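Local coordinates for protein Niban 2 (Homo sapiens, PDB 7CTP) that may help to suppress apoptosis and may promote melanoma cell invasion in vitro, and combines a PH domain with a largely helical body, at residues 239-244 / 276-281; 14-19 / 272-277; 210-215 / 233-238; 5-10 / 268-273. All coordinates share one frame; numbering follows the deposited sequence.

Contact 1 (239-244 / 276-281); sequences LVMEEL and HMVYEQ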
loop_
_atom_site.group_PDB
_atom_site.type_symbol
_atom_site.label_atom_id
_atom_site.label_comp_id
_atom_site.label_asym_id
_atom_site.label_seq_id
_atom_site.Cartn_x
_atom_site.Cartn_y
_atom_site.Cartn_z
ATOM N N LEU A 239 -5.299 10.419 7.944
ATOM C CA LEU A 239 -4.849 10.717 9.305
ATOM C C LEU A 239 -5.738 11.760 9.967
ATOM O O LEU A 239 -6.174 11.586 11.115
ATOM C CB LEU A 239 -3.404 11.206 9.265
ATOM C CG LEU A 239 -2.677 11.411 10.595
ATOM C CD1 LEU A 239 -2.367 10.061 11.250
ATOM C CD2 LEU A 239 -1.400 12.187 10.333
ATOM N N VAL A 240 -5.981 12.875 9.265
ATOM C CA VAL A 240 -6.833 13.940 9.791
ATOM C C VAL A 240 -8.252 13.435 10.033
ATOM O O VAL A 240 -8.838 13.690 11.093
ATOM C CB VAL A 240 -6.826 15.153 8.843
ATOM C CG1 VAL A 240 -7.852 16.202 9.305
ATOM C CG2 VAL A 240 -5.435 15.771 8.785
ATOM N N MET A 241 -8.839 12.741 9.048
ATOM C CA MET A 241 -10.217 12.266 9.205
ATOM C C MET A 241 -10.346 11.296 10.372
ATOM O O MET A 241 -11.347 11.322 11.100
ATOM C CB MET A 241 -10.718 11.600 7.924
ATOM C CG MET A 241 -10.859 12.533 6.718
ATOM S SD MET A 241 -11.995 13.916 6.973
ATOM C CE MET A 241 -13.569 13.050 7.084
ATOM N N GLU A 242 -9.352 10.424 10.558
ATOM C CA GLU A 242 -9.397 9.502 11.690
ATOM C C GLU A 242 -9.469 10.266 13.004
ATOM O O GLU A 242 -10.226 9.901 13.912
ATOM C CB GLU A 242 -8.177 8.581 11.667
ATOM C CG GLU A 242 -8.015 7.711 12.920
ATOM C CD GLU A 242 -6.729 6.890 12.906
ATOM O OE1 GLU A 242 -5.641 7.446 12.644
ATOM O OE2 GLU A 242 -6.821 5.671 13.153
ATOM N N GLU A 243 -8.718 11.353 13.107
ATOM C CA GLU A 243 -8.659 12.097 14.353
ATOM C C GLU A 243 -9.900 12.960 14.555
ATOM O O GLU A 243 -10.444 13.022 15.666
ATOM C CB GLU A 243 -7.391 12.950 14.377
ATOM C CG GLU A 243 -7.116 13.606 15.714
ATOM C CD GLU A 243 -5.686 14.079 15.861
ATOM O OE1 GLU A 243 -4.770 13.444 15.289
ATOM O OE2 GLU A 243 -5.482 15.092 16.563
ATOM N N LEU A 244 -10.372 13.622 13.498
ATOM C CA LEU A 244 -11.458 14.589 13.632
ATOM C C LEU A 244 -12.842 13.977 13.510
ATOM O O LEU A 244 -13.805 14.561 14.020
ATOM C CB LEU A 244 -11.324 15.689 12.578
ATOM C CG LEU A 244 -10.094 16.576 12.687
ATOM C CD1 LEU A 244 -10.256 17.814 11.818
ATOM C CD2 LEU A 244 -9.852 16.968 14.148
ATOM N N HIS A 276 -12.695 16.205 1.185
ATOM C CA HIS A 276 -12.175 17.056 0.108
ATOM C C HIS A 276 -11.467 18.293 0.652
ATOM O O HIS A 276 -10.390 18.673 0.171
ATOM C CB HIS A 276 -13.312 17.479 -0.824
ATOM C CG HIS A 276 -12.987 18.689 -1.651
ATOM N ND1 HIS A 276 -12.284 18.613 -2.836
ATOM C CD2 HIS A 276 -13.239 20.006 -1.446
ATOM C CE1 HIS A 276 -12.128 19.830 -3.334
ATOM N NE2 HIS A 276 -12.693 20.693 -2.508
ATOM N N MET A 277 -12.087 18.954 1.635
ATOM C CA MET A 277 -11.510 20.137 2.264
ATOM C C MET A 277 -10.170 19.811 2.913
ATOM O O MET A 277 -9.182 20.545 2.760
ATOM C CB MET A 277 -12.509 20.636 3.305
ATOM C CG MET A 277 -12.402 22.043 3.737
ATOM S SD MET A 277 -13.640 22.173 5.050
ATOM C CE MET A 277 -12.553 22.771 6.328
ATOM N N VAL A 278 -10.133 18.709 3.660
ATOM C CA VAL A 278 -8.899 18.257 4.303
ATOM C C VAL A 278 -7.828 17.944 3.264
ATOM O O VAL A 278 -6.651 18.300 3.433
ATOM C CB VAL A 278 -9.192 17.033 5.188
ATOM C CG1 VAL A 278 -7.904 16.323 5.569
ATOM C CG2 VAL A 278 -9.988 17.452 6.424
ATOM N N TYR A 279 -8.210 17.222 2.200
ATOM C CA TYR A 279 -7.246 16.840 1.168
ATOM C C TYR A 279 -6.554 18.065 0.584
ATOM O O TYR A 279 -5.323 18.089 0.437
ATOM C CB TYR A 279 -7.951 16.036 0.067
ATOM C CG TYR A 279 -7.042 15.599 -1.076
ATOM C CD1 TYR A 279 -6.700 16.482 -2.108
ATOM C CD2 TYR A 279 -6.529 14.307 -1.128
ATOM C CE1 TYR A 279 -5.866 16.088 -3.152
ATOM C CE2 TYR A 279 -5.700 13.905 -2.172
ATOM C CZ TYR A 279 -5.371 14.809 -3.172
ATOM O OH TYR A 279 -4.551 14.416 -4.208
ATOM N N GLU A 280 -7.330 19.094 0.234
ATOM C CA GLU A 280 -6.709 20.271 -0.372
ATOM C C GLU A 280 -5.809 20.990 0.621
ATOM O O GLU A 280 -4.729 21.469 0.253
ATOM C CB GLU A 280 -7.775 21.221 -0.920
ATOM C CG GLU A 280 -8.494 20.680 -2.166
ATOM C CD GLU A 280 -7.543 20.319 -3.304
ATOM O OE1 GLU A 280 -6.553 21.052 -3.520
ATOM O OE2 GLU A 280 -7.787 19.298 -3.990
ATOM N N GLN A 281 -6.226 21.064 1.887
ATOM C CA GLN A 281 -5.396 21.714 2.901
ATOM C C GLN A 281 -4.105 20.935 3.141
ATOM O O GLN A 281 -3.008 21.520 3.227
ATOM C CB GLN A 281 -6.210 21.868 4.189
ATOM C CG GLN A 281 -5.611 22.829 5.196
ATOM C CD GLN A 281 -6.533 23.065 6.370
ATOM O OE1 GLN A 281 -7.748 22.875 6.270
ATOM N NE2 GLN A 281 -5.963 23.496 7.485
#
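Val240 and Val278 reach toward each other tip to tip, and their branched ends mesh where the two segments come closest, with the CA atoms of Val240 and Val278 7.3 Å apart. CG1 of Val278 does most of the touching: it lies 3.6 Å from CB of Val240 and 3.7 Å from CG1 of the same residue. With its CG1 anti to the backbone N (chi1 173°), Val240 sets that methyl against both methyls of its partner, since Val278 CG2 is 3.8 Å from Val240 CG1. Met241 comes in obliquely beside this pair. Its chain is bent at chi2 and chi3, and SD rests 4.1 Å from CG2 of Val278, so the valine is touched by two successive residues of helix 232-252. All three side chains are buried and the contact is wholly apolar. Around it, Leu244 packs on Thr20 and Ile23 of helix 10-48, whereas Met241 also touches Tyr165 from a loop. Two small beta-branched residues facing each other at close backbone spacing, flanked by a bent methionine chain, join helices 232-252 and 260-337 as consecutive members of a helical bundle, with helix 10-48 packed alongside.

Contact 2 (14-19 / 272-277); sequences QHIAEK and DAVYHM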
loop_
_atom_site.group_PDB
_atom_site.type_symbol
_atom_site.label_atom_id
_atom_site.label_comp_id
_atom_site.label_asym_id
_atom_site.label_seq_id
_atom_site.Cartn_x
_atom_site.Cartn_y
_atom_site.Cartn_z
ATOM N N GLN A 14 -14.596 26.718 8.933
ATOM C CA GLN A 14 -13.415 27.374 9.492
ATOM C C GLN A 14 -12.903 26.625 10.720
ATOM O O GLN A 14 -11.687 26.473 10.904
ATOM C CB GLN A 14 -13.724 28.830 9.832
ATOM C CG GLN A 14 -12.525 29.594 10.415
ATOM C CD GLN A 14 -11.324 29.599 9.484
ATOM O OE1 GLN A 14 -10.195 29.331 9.905
ATOM N NE2 GLN A 14 -11.560 29.907 8.213
ATOM N N HIS A 15 -13.814 26.126 11.552
ATOM C CA HIS A 15 -13.389 25.351 12.713
ATOM C C HIS A 15 -12.665 24.084 12.273
ATOM O O HIS A 15 -11.612 23.731 12.825
ATOM C CB HIS A 15 -14.597 25.007 13.584
ATOM C CG HIS A 15 -15.139 26.172 14.357
ATOM N ND1 HIS A 15 -14.342 26.996 15.126
ATOM C CD2 HIS A 15 -16.405 26.638 14.494
ATOM C CE1 HIS A 15 -15.093 27.924 15.695
ATOM N NE2 HIS A 15 -16.349 27.730 15.329
ATOM N N ILE A 16 -13.204 23.399 11.259
ATOM C CA ILE A 16 -12.562 22.178 10.776
ATOM C C ILE A 16 -11.180 22.490 10.216
ATOM O O ILE A 16 -10.212 21.770 10.483
ATOM C CB ILE A 16 -13.443 21.471 9.732
ATOM C CG1 ILE A 16 -14.694 20.881 10.385
ATOM C CG2 ILE A 16 -12.634 20.373 9.035
ATOM C CD1 ILE A 16 -15.824 20.627 9.415
ATOM N N ALA A 17 -11.058 23.582 9.451
ATOM C CA ALA A 17 -9.757 23.940 8.889
ATOM C C ALA A 17 -8.754 24.256 9.988
ATOM O O ALA A 17 -7.561 23.945 9.860
ATOM C CB ALA A 17 -9.885 25.128 7.938
ATOM N N GLU A 18 -9.212 24.900 11.066
ATOM C CA GLU A 18 -8.316 25.204 12.176
ATOM C C GLU A 18 -7.802 23.926 12.826
ATOM O O GLU A 18 -6.599 23.784 13.082
ATOM C CB GLU A 18 -9.033 26.091 13.199
ATOM C CG GLU A 18 -9.172 27.542 12.730
ATOM C CD GLU A 18 -10.118 28.369 13.591
ATOM O OE1 GLU A 18 -10.426 29.516 13.194
ATOM O OE2 GLU A 18 -10.550 27.873 14.653
ATOM N N LYS A 19 -8.706 22.984 13.100
ATOM C CA LYS A 19 -8.300 21.711 13.693
ATOM C C LYS A 19 -7.392 20.933 12.749
ATOM O O LYS A 19 -6.414 20.316 13.188
ATOM C CB LYS A 19 -9.529 20.879 14.055
ATOM C CG LYS A 19 -10.420 21.524 15.119
ATOM C CD LYS A 19 -11.705 20.721 15.323
ATOM C CE LYS A 19 -12.632 21.387 16.332
ATOM N NZ LYS A 19 -12.569 20.724 17.667
ATOM N N ASP A 272 -17.632 13.069 2.978
ATOM C CA ASP A 272 -16.935 13.274 1.710
ATOM C C ASP A 272 -16.554 14.733 1.512
ATOM O O ASP A 272 -15.467 15.033 0.996
ATOM C CB ASP A 272 -17.782 12.818 0.523
ATOM C CG ASP A 272 -17.059 13.063 -0.805
ATOM O OD1 ASP A 272 -16.082 12.344 -1.092
ATOM O OD2 ASP A 272 -17.426 14.000 -1.538
ATOM N N ALA A 273 -17.453 15.653 1.876
ATOM C CA ALA A 273 -17.163 17.077 1.750
ATOM C C ALA A 273 -16.006 17.487 2.651
ATOM O O ALA A 273 -15.130 18.252 2.232
ATOM C CB ALA A 273 -18.407 17.909 2.063
ATOM N N VAL A 274 -15.980 16.978 3.886
ATOM C CA VAL A 274 -14.864 17.275 4.780
ATOM C C VAL A 274 -13.579 16.649 4.256
ATOM O O VAL A 274 -12.508 17.268 4.303
ATOM C CB VAL A 274 -15.184 16.815 6.214
ATOM C CG1 VAL A 274 -13.964 17.018 7.131
ATOM C CG2 VAL A 274 -16.395 17.587 6.771
ATOM N N TYR A 275 -13.661 15.419 3.739
ATOM C CA TYR A 275 -12.481 14.776 3.168
ATOM C C TYR A 275 -11.864 15.629 2.061
ATOM O O TYR A 275 -10.640 15.775 1.997
ATOM C CB TYR A 275 -12.845 13.383 2.637
ATOM C CG TYR A 275 -11.684 12.646 1.986
ATOM C CD1 TYR A 275 -10.753 11.943 2.755
ATOM C CD2 TYR A 275 -11.513 12.664 0.601
ATOM C CE1 TYR A 275 -9.678 11.270 2.154
ATOM C CE2 TYR A 275 -10.445 12.011 -0.006
ATOM C CZ TYR A 275 -9.534 11.317 0.767
ATOM O OH TYR A 275 -8.480 10.663 0.134
ATOM N N HIS A 276 -12.695 16.205 1.185
ATOM C CA HIS A 276 -12.175 17.056 0.108
ATOM C C HIS A 276 -11.467 18.293 0.652
ATOM O O HIS A 276 -10.390 18.673 0.171
ATOM C CB HIS A 276 -13.312 17.479 -0.824
ATOM C CG HIS A 276 -12.987 18.689 -1.651
ATOM N ND1 HIS A 276 -12.284 18.613 -2.836
ATOM C CD2 HIS A 276 -13.239 20.006 -1.446
ATOM C CE1 HIS A 276 -12.128 19.830 -3.334
ATOM N NE2 HIS A 276 -12.693 20.693 -2.508
ATOM N N MET A 277 -12.087 18.954 1.635
ATOM C CA MET A 277 -11.510 20.137 2.264
ATOM C C MET A 277 -10.170 19.811 2.913
ATOM O O MET A 277 -9.182 20.545 2.760
ATOM C CB MET A 277 -12.509 20.636 3.305
ATOM C CG MET A 277 -12.402 22.043 3.737
ATOM S SD MET A 277 -13.640 22.173 5.050
ATOM C CE MET A 277 -12.553 22.771 6.328
#
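Met277 lays its terminal methyl over the backbone and side chains of Ile16 and Ala17, a helix-to-helix contact within the bundle that brings helix 10-48, near the N-terminus, against helix 260-337. The two short helical segments run in broadly the same direction, at 51° to each other, and their axes stay 11.1 Å apart at closest approach. This is a wide spacing, and the long methionine chain does much to bridge it: CG stands anti to the backbone N (chi1 -159°) and the chain remains extended through chi2, bending only at chi3 to bring CE onto the opposite helix. There CE of Met277 meets CG2 of Ile16 at 3.6 Å, and lies 3.9 Å from CB of Ala17, the next residue along the helix.

Ile16 also serves the second half of the contact. Its side chain crosses that of Val274 at about a right angle, with CD1 of Ile16 4.1 Å from CG2 of Val274, while CG2 of Ile16 comes equally near CG1 of Val274. Both residues are buried, and Leu8 packs on both of them from the preceding loop; Met277, by contrast, is only partly covered. Val274 is backed on the side of helix 232-252 by Met241 and Leu248. At the tip of the methionine, the methyl CE of Met277 approaches the backbone as well, lying 3.6 Å from N of Ala17.

Contact 3 (210-215 / 233-238); sequences DAIRMY and VQILSN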
loop_
_atom_site.group_PDB
_atom_site.type_symbol
_atom_site.label_atom_id
_atom_site.label_comp_id
_atom_site.label_asym_id
_atom_site.label_seq_id
_atom_site.Cartn_x
_atom_site.Cartn_y
_atom_site.Cartn_z
ATOM N N ASP A 210 7.483 6.655 8.292
ATOM C CA ASP A 210 7.936 6.687 9.679
ATOM C C ASP A 210 7.334 7.866 10.431
ATOM O O ASP A 210 6.972 7.736 11.603
ATOM C CB ASP A 210 9.465 6.736 9.754
ATOM C CG ASP A 210 10.116 5.401 9.421
ATOM O OD1 ASP A 210 9.496 4.346 9.680
ATOM O OD2 ASP A 210 11.248 5.412 8.889
ATOM N N ALA A 211 7.213 9.030 9.785
ATOM C CA ALA A 211 6.603 10.166 10.468
ATOM C C ALA A 211 5.141 9.886 10.792
ATOM O O ALA A 211 4.643 10.298 11.848
ATOM C CB ALA A 211 6.726 11.437 9.626
ATOM N N ILE A 212 4.433 9.212 9.877
ATOM C CA ILE A 212 3.040 8.854 10.130
ATOM C C ILE A 212 2.958 7.963 11.355
ATOM O O ILE A 212 2.113 8.159 12.237
ATOM C CB ILE A 212 2.426 8.163 8.898
ATOM C CG1 ILE A 212 2.131 9.186 7.791
ATOM C CG2 ILE A 212 1.148 7.404 9.295
ATOM C CD1 ILE A 212 0.864 10.028 8.047
ATOM N N ARG A 213 3.843 6.965 11.423
ATOM C CA ARG A 213 3.812 6.030 12.539
ATOM C C ARG A 213 4.140 6.734 13.850
ATOM O O ARG A 213 3.479 6.496 14.869
ATOM C CB ARG A 213 4.781 4.874 12.290
ATOM C CG ARG A 213 4.794 3.843 13.423
ATOM C CD ARG A 213 5.738 2.683 13.126
ATOM N NE ARG A 213 7.051 3.138 12.668
ATOM C CZ ARG A 213 8.005 3.628 13.454
ATOM N NH1 ARG A 213 7.808 3.737 14.760
ATOM N NH2 ARG A 213 9.163 4.005 12.926
ATOM N N MET A 214 5.142 7.626 13.838
ATOM C CA MET A 214 5.519 8.322 15.068
ATOM C C MET A 214 4.433 9.269 15.541
ATOM O O MET A 214 4.221 9.417 16.751
ATOM C CB MET A 214 6.830 9.101 14.898
ATOM C CG MET A 214 8.006 8.337 14.345
ATOM S SD MET A 214 8.659 7.105 15.476
ATOM C CE MET A 214 8.081 7.682 17.060
ATOM N N TYR A 215 3.769 9.954 14.608
ATOM C CA TYR A 215 2.632 10.784 14.985
ATOM C C TYR A 215 1.536 9.943 15.630
ATOM O O TYR A 215 1.012 10.294 16.694
ATOM C CB TYR A 215 2.083 11.544 13.773
ATOM C CG TYR A 215 0.851 12.368 14.114
ATOM C CD1 TYR A 215 -0.418 11.797 14.115
ATOM C CD2 TYR A 215 0.963 13.701 14.482
ATOM C CE1 TYR A 215 -1.535 12.524 14.454
ATOM C CE2 TYR A 215 -0.168 14.444 14.819
ATOM C CZ TYR A 215 -1.404 13.845 14.812
ATOM O OH TYR A 215 -2.533 14.576 15.150
ATOM N N VAL A 233 -0.658 12.629 0.188
ATOM C CA VAL A 233 -1.760 13.522 0.548
ATOM C C VAL A 233 -2.990 12.718 0.968
ATOM O O VAL A 233 -3.716 13.110 1.886
ATOM C CB VAL A 233 -2.077 14.490 -0.608
ATOM C CG1 VAL A 233 -3.239 15.407 -0.219
ATOM C CG2 VAL A 233 -0.847 15.333 -0.950
ATOM N N GLN A 234 -3.255 11.596 0.290
ATOM C CA GLN A 234 -4.385 10.755 0.677
ATOM C C GLN A 234 -4.191 10.209 2.085
ATOM O O GLN A 234 -5.134 10.176 2.892
ATOM C CB GLN A 234 -4.541 9.609 -0.324
ATOM C CG GLN A 234 -5.038 10.060 -1.698
ATOM C CD GLN A 234 -5.079 8.917 -2.703
ATOM O OE1 GLN A 234 -4.101 8.194 -2.871
ATOM N NE2 GLN A 234 -6.210 8.756 -3.385
ATOM N N ILE A 235 -2.972 9.779 2.400
ATOM C CA ILE A 235 -2.700 9.229 3.724
ATOM C C ILE A 235 -2.833 10.304 4.792
ATOM O O ILE A 235 -3.400 10.068 5.868
ATOM C CB ILE A 235 -1.310 8.567 3.744
ATOM C CG1 ILE A 235 -1.323 7.314 2.854
ATOM C CG2 ILE A 235 -0.872 8.268 5.187
ATOM C CD1 ILE A 235 0.083 6.796 2.520
ATOM N N LEU A 236 -2.301 11.496 4.524
ATOM C CA LEU A 236 -2.474 12.609 5.454
ATOM C C LEU A 236 -3.942 12.945 5.650
ATOM O O LEU A 236 -4.368 13.280 6.762
ATOM C CB LEU A 236 -1.734 13.831 4.934
ATOM C CG LEU A 236 -0.284 13.982 5.344
ATOM C CD1 LEU A 236 0.216 15.276 4.711
ATOM C CD2 LEU A 236 -0.197 14.030 6.864
ATOM N N SER A 237 -4.726 12.895 4.572
ATOM C CA SER A 237 -6.161 13.129 4.699
ATOM C C SER A 237 -6.812 12.059 5.565
ATOM O O SER A 237 -7.674 12.367 6.393
ATOM C CB SER A 237 -6.810 13.163 3.320
ATOM O OG SER A 237 -6.189 14.141 2.508
ATOM N N ASN A 238 -6.409 10.795 5.386
ATOM C CA ASN A 238 -6.912 9.726 6.242
ATOM C C ASN A 238 -6.533 9.967 7.700
ATOM O O ASN A 238 -7.329 9.699 8.608
ATOM C CB ASN A 238 -6.372 8.365 5.798
ATOM C CG ASN A 238 -6.851 7.936 4.413
ATOM O OD1 ASN A 238 -7.856 8.434 3.879
ATOM N ND2 ASN A 238 -6.120 6.989 3.821
#
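Both segments are helical throughout, 210-215 within helix 204-218 and 233-238 within helix 232-252, and their backbones stay well separated: the closest CA atoms, those of Ile212 and Leu236, are 8.1 Å apart. Ile212 spans much of this gap. Its CB points toward the other helix, and CG1, anti to the carbonyl carbon (chi1 -75°), carries CD1 onto CG2 of Ile235 at 3.8 Å. The two isoleucines cross obliquely, and the end of Ile212 meets the short methyl branch of Ile235. The same CD1 of Ile212 lies 4.3 Å from CD2 of Leu236, whose CB starts off to the side but whose end swings nearer. One methyl is thus shared between consecutive residues of helix 232-252, and all three side chains are buried.

Each segment also has a side-chain bond of its own. Arg213 NH2 forms a salt bridge with OD1 of Asp210 at 3.3 Å; the carboxylate oxygen lies near the guanidinium plane but is itself approached from above the carboxylate plane. Arg213 has a second acidic partner in Glu537 of helix 532-555. In the other segment, Ser237 OG bonds to Val233 O at 2.8 Å, and this carbonyl also accepts Ser237 N from the opposite face of its plane, so the hydroxyl is tied to its own helix. Phe27 of helix 10-48 covers Ile212 and Leu236, while loop residue Leu228 packs on Ile212 and Ile235. The result is a buried aliphatic interface between two successive helices, part of a helical bundle that also includes helix 10-48.

Contact 4 (5-10 / 268-273); sequences STHLDD and IQISDA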
loop_
_atom_site.group_PDB
_atom_site.type_symbol
_atom_site.label_atom_id
_atom_site.label_comp_id
_atom_site.label_asym_id
_atom_site.label_seq_id
_atom_site.Cartn_x
_atom_site.Cartn_y
_atom_site.Cartn_z
ATOM N N SER A 5 -25.013 22.731 2.934
ATOM C CA SER A 5 -25.116 24.154 3.232
ATOM C C SER A 5 -25.550 24.373 4.671
ATOM O O SER A 5 -25.167 25.371 5.290
ATOM C CB SER A 5 -26.090 24.834 2.274
ATOM O OG SER A 5 -27.377 24.249 2.377
ATOM N N THR A 6 -26.319 23.434 5.224
ATOM C CA THR A 6 -26.803 23.565 6.593
ATOM C C THR A 6 -25.712 23.243 7.603
ATOM O O THR A 6 -25.468 24.021 8.532
ATOM C CB THR A 6 -28.004 22.653 6.817
ATOM O OG1 THR A 6 -29.026 22.977 5.867
ATOM C CG2 THR A 6 -28.546 22.837 8.237
ATOM N N HIS A 7 -25.039 22.105 7.434
ATOM C CA HIS A 7 -24.143 21.609 8.465
ATOM C C HIS A 7 -22.680 21.915 8.202
ATOM O O HIS A 7 -21.889 21.933 9.154
ATOM C CB HIS A 7 -24.337 20.103 8.643
ATOM C CG HIS A 7 -25.739 19.728 9.004
ATOM N ND1 HIS A 7 -26.332 20.131 10.181
ATOM C CD2 HIS A 7 -26.676 19.019 8.331
ATOM C CE1 HIS A 7 -27.571 19.673 10.225
ATOM N NE2 HIS A 7 -27.803 18.992 9.115
ATOM N N LEU A 8 -22.296 22.177 6.959
ATOM C CA LEU A 8 -20.943 22.670 6.731
ATOM C C LEU A 8 -20.982 24.127 6.293
ATOM O O LEU A 8 -20.469 24.476 5.222
ATOM C CB LEU A 8 -20.208 21.803 5.700
ATOM C CG LEU A 8 -19.991 20.356 6.130
ATOM C CD1 LEU A 8 -19.327 19.549 5.029
ATOM C CD2 LEU A 8 -19.152 20.309 7.400
ATOM N N ASP A 9 -21.571 24.993 7.119
ATOM C CA ASP A 9 -21.549 26.415 6.814
ATOM C C ASP A 9 -20.138 26.971 7.007
ATOM O O ASP A 9 -19.203 26.264 7.396
ATOM C CB ASP A 9 -22.591 27.178 7.646
ATOM C CG ASP A 9 -22.310 27.175 9.146
ATOM O OD1 ASP A 9 -21.227 26.744 9.592
ATOM O OD2 ASP A 9 -23.212 27.614 9.897
ATOM N N ASP A 10 -19.978 28.257 6.695
ATOM C CA ASP A 10 -18.644 28.850 6.723
ATOM C C ASP A 10 -18.006 28.730 8.102
ATOM O O ASP A 10 -16.806 28.454 8.213
ATOM C CB ASP A 10 -18.705 30.310 6.286
ATOM C CG ASP A 10 -18.770 30.464 4.778
ATOM O OD1 ASP A 10 -18.713 29.440 4.067
ATOM O OD2 ASP A 10 -18.876 31.614 4.313
ATOM N N ILE A 268 -22.507 10.273 5.226
ATOM C CA ILE A 268 -21.569 9.951 4.150
ATOM C C ILE A 268 -21.323 11.173 3.276
ATOM O O ILE A 268 -20.186 11.447 2.868
ATOM C CB ILE A 268 -22.090 8.754 3.327
ATOM C CG1 ILE A 268 -21.993 7.463 4.147
ATOM C CG2 ILE A 268 -21.306 8.633 2.010
ATOM C CD1 ILE A 268 -22.974 6.378 3.710
ATOM N N GLN A 269 -22.380 11.935 2.984
ATOM C CA GLN A 269 -22.231 13.141 2.173
ATOM C C GLN A 269 -21.389 14.191 2.890
ATOM O O GLN A 269 -20.524 14.833 2.279
ATOM C CB GLN A 269 -23.611 13.698 1.817
ATOM C CG GLN A 269 -23.576 14.830 0.801
ATOM C CD GLN A 269 -24.939 15.103 0.189
ATOM O OE1 GLN A 269 -25.970 14.674 0.717
ATOM N NE2 GLN A 269 -24.949 15.815 -0.933
ATOM N N ILE A 270 -21.642 14.389 4.188
ATOM C CA ILE A 270 -20.856 15.333 4.982
ATOM C C ILE A 270 -19.395 14.901 5.043
ATOM O O ILE A 270 -18.483 15.717 4.878
ATOM C CB ILE A 270 -21.452 15.467 6.393
ATOM C CG1 ILE A 270 -22.815 16.156 6.329
ATOM C CG2 ILE A 270 -20.472 16.231 7.318
ATOM C CD1 ILE A 270 -23.637 15.990 7.590
ATOM N N SER A 271 -19.158 13.611 5.297
ATOM C CA SER A 271 -17.789 13.106 5.415
ATOM C C SER A 271 -17.006 13.342 4.128
ATOM O O SER A 271 -15.829 13.738 4.161
ATOM C CB SER A 271 -17.805 11.621 5.759
ATOM O OG SER A 271 -16.500 11.139 6.025
ATOM N N ASP A 272 -17.632 13.069 2.978
ATOM C CA ASP A 272 -16.935 13.274 1.710
ATOM C C ASP A 272 -16.554 14.733 1.512
ATOM O O ASP A 272 -15.467 15.033 0.996
ATOM C CB ASP A 272 -17.782 12.818 0.523
ATOM C CG ASP A 272 -17.059 13.063 -0.805
ATOM O OD1 ASP A 272 -16.082 12.344 -1.092
ATOM O OD2 ASP A 272 -17.426 14.000 -1.538
ATOM N N ALA A 273 -17.453 15.653 1.876
ATOM C CA ALA A 273 -17.163 17.077 1.750
ATOM C C ALA A 273 -16.006 17.487 2.651
ATOM O O ALA A 273 -15.130 18.252 2.232
ATOM C CB ALA A 273 -18.407 17.909 2.063
#
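Leu8 fits closely against Ala273, its CD1 only 3.5 Å from CB of the alanine, and this is the tight part of the contact. Leu8 is the first residue to leave helical backbone angles after the short helix 3-7, and its CB points toward helix 260-337. CG is anti to the carbonyl carbon (chi1 -63°) and the chain then extends through chi2, which presents CD1 to Ile270 and Ala273 together. Besides the alanine methyl, CD1 of Leu8 rests 3.9 Å from the backbone O of Ile270 and 4.2 Å from CG2 of that residue. Leu8 and Ile270 are buried.

The looser side is formed by His7, which is partly exposed. Its CB approaches CD1 of Ile270 at 4.3 Å, and the same methyl comes obliquely to the imidazole ring. One face of that ring is covered from within its own segment, by CG2 of Thr6, 3.8 Å above the plane and over its centre. Towards the other end, Asp9 and Asp10 take no part in the contact: Asp9 occupies the N-cap position of helix 10-48, where its OD1 accepts a hydrogen bond from Arg12 N.

The turn between helices 3-7 and 10-48 is thereby laid on helix 260-337. Val3 and Leu4 extend the contact from helix 3-7, Leu252 of helix 232-252 packs on Ile270, and Ser271 bonds to the backbone O of Tyr165, in the loop between strands 157-162 and 169-173.

How the contacts relate
Contacts 1, 2 and 4 all use helix 260-337, met in turn by helix 232-252, helix 10-48 and the end of helix 3-7 with the turn after it; contact 3 joins helices 204-218 and 232-252. The centres of contacts 1 and 2 lie about 6 Å apart, those of contacts 2 and 4 about 9 Å, and those of contacts 3 and 4 about 24 Å. Along the chain, contact 3 closes before contact 1 opens and is nested inside the long loops closed by contacts 2 and 4. Those loops include the PH domain, so N-terminal residues pack with helices that follow it. Probable hydrogen bonds between contacts include Gln281 NE2 to Ala17 O (1 and 2) and Tyr215 OH with Glu243 OE1 (1 and 3).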